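Local coordinates for protein protease (Penicillium cyclopium, PDB 5Z6O) that cleaves peptide bonds as a subtilisin-like serine protease of the proteinase K kind, probably hydrolysing proteins such as casein, gelatin and type IV collagen, at residues Ile36-Val41 with Thr80-Lys85. Residues are numbered along the deposited sequence; the frame is centred on the assembly and turned at random. Where two conformers were deposited one is given.
Sequences IVIYGV and TAAGSK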
# COMPACT_ATOMS: atom_id res chain seq x y z
N ILE A 36 -13.87 -0.47 -5.23
CA ILE A 36 -13.19 -0.18 -3.97
C ILE A 36 -12.42 1.13 -4.11
O ILE A 36 -11.75 1.35 -5.11
CB ILE A 36 -12.23 -1.31 -3.57
CG1 ILE A 36 -12.97 -2.64 -3.56
CG2 ILE A 36 -11.65 -1.00 -2.17
CD1 ILE A 36 -14.16 -2.66 -2.56
N VAL A 37 -12.48 1.98 -3.08
CA VAL A 37 -11.77 3.26 -3.06
C VAL A 37 -10.48 3.09 -2.26
O VAL A 37 -10.51 2.55 -1.14
CB VAL A 37 -12.64 4.37 -2.45
CG1 VAL A 37 -11.86 5.68 -2.40
CG2 VAL A 37 -13.93 4.50 -3.26
N ILE A 38 -9.37 3.53 -2.82
CA ILE A 38 -8.07 3.52 -2.15
C ILE A 38 -7.64 4.96 -1.92
O ILE A 38 -7.44 5.71 -2.88
CB ILE A 38 -7.01 2.78 -2.98
CG1 ILE A 38 -7.40 1.31 -3.18
CG2 ILE A 38 -5.68 2.85 -2.25
CD1 ILE A 38 -6.54 0.59 -4.27
N TYR A 39 -7.41 5.32 -0.66
CA TYR A 39 -6.88 6.65 -0.36
C TYR A 39 -5.37 6.58 -0.26
O TYR A 39 -4.83 5.87 0.59
CB TYR A 39 -7.45 7.16 0.97
CG TYR A 39 -8.94 7.35 0.92
CD1 TYR A 39 -9.49 8.55 0.45
CD2 TYR A 39 -9.81 6.33 1.35
CE1 TYR A 39 -10.85 8.75 0.40
CE2 TYR A 39 -11.19 6.51 1.28
CZ TYR A 39 -11.69 7.73 0.81
OH TYR A 39 -13.05 7.92 0.77
N GLY A 40 -4.68 7.35 -1.10
CA GLY A 40 -3.23 7.43 -1.08
C GLY A 40 -2.80 8.62 -0.26
O GLY A 40 -2.99 9.77 -0.68
N VAL A 41 -2.27 8.38 0.94
CA VAL A 41 -1.92 9.45 1.88
C VAL A 41 -0.42 9.67 1.75
O VAL A 41 0.38 8.91 2.32
CB VAL A 41 -2.33 9.08 3.31
CG1 VAL A 41 -1.94 10.16 4.29
CG2 VAL A 41 -3.84 8.80 3.40
N THR A 80 1.55 1.46 -7.88
CA THR A 80 1.69 0.08 -7.42
C THR A 80 0.37 -0.46 -6.91
O THR A 80 0.05 -1.63 -7.13
CB THR A 80 2.77 0.03 -6.32
OG1 THR A 80 4.03 0.34 -6.93
CG2 THR A 80 2.84 -1.32 -5.63
N ALA A 81 -0.43 0.38 -6.24
CA ALA A 81 -1.67 -0.15 -5.67
C ALA A 81 -2.70 -0.42 -6.74
O ALA A 81 -3.42 -1.42 -6.68
CB ALA A 81 -2.25 0.83 -4.64
N ALA A 82 -2.78 0.47 -7.77
CA ALA A 82 -3.98 0.49 -8.59
C ALA A 82 -3.75 0.89 -10.05
O ALA A 82 -4.73 0.97 -10.80
CB ALA A 82 -4.99 1.46 -7.97
N GLY A 83 -2.51 1.09 -10.49
CA GLY A 83 -2.28 1.44 -11.88
C GLY A 83 -2.57 0.30 -12.83
O GLY A 83 -2.42 -0.87 -12.52
N SER A 84 -2.98 0.67 -14.06
CA SER A 84 -3.29 -0.33 -15.09
C SER A 84 -2.10 -1.21 -15.42
O SER A 84 -2.21 -2.44 -15.47
CB SER A 84 -3.77 0.35 -16.39
OG SER A 84 -5.00 1.01 -16.13
N LYS A 85 -0.96 -0.60 -15.66
CA LYS A 85 0.22 -1.38 -16.02
C LYS A 85 1.02 -1.79 -14.79
O LYS A 85 1.48 -2.93 -14.72
CB LYS A 85 1.12 -0.59 -16.98
CG LYS A 85 0.87 -0.93 -18.44
CD LYS A 85 1.73 -0.10 -19.38
CE LYS A 85 3.14 0.08 -18.83
NZ LYS A 85 3.97 -1.16 -18.90
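In the parallel-sheet core of the subtilase fold, I38 of strand 37-42 meets the C-terminal part of helix 73-82 through the methyl groups of A81 and A82. A single side-chain atom, I38 CD1, makes both contacts: it lies 4.1 Å from A82 CB and 4.3 Å from A81 CB, so the end of the isoleucine faces two consecutive alanine methyls. The CB of I38 points toward the helix, CG1 lies beside the backbone N (chi1 -62°), and chi2 of 167° sets CD1 anti to CA, at the far end of the chain. The CA atoms of I38 and A81 remain 8.2 Å apart, and the segments bury just 92 Å² between them, which identifies a small apolar contact made by side-chain ends.

The topology is that of an alpha/beta subtilisin sheet: strand 37-42 runs parallel between strands 93-98 and 131-135, and I38 shares backbone hydrogen bonds with S93 and V95. I38 also touches A239 of helix 227-245, while A82 touches V94 of strand 93-98. Y39, the next residue along the strand, instead packs on W117 and A118 of helix 108-124. D42, which by close similarity belongs to the charge relay system, directly follows the 36-41 segment; about 10 Å separates the side chains of A81 and D42, and the bound phenylmethanesulfonic acid is about 14 Å from the A81 side chain.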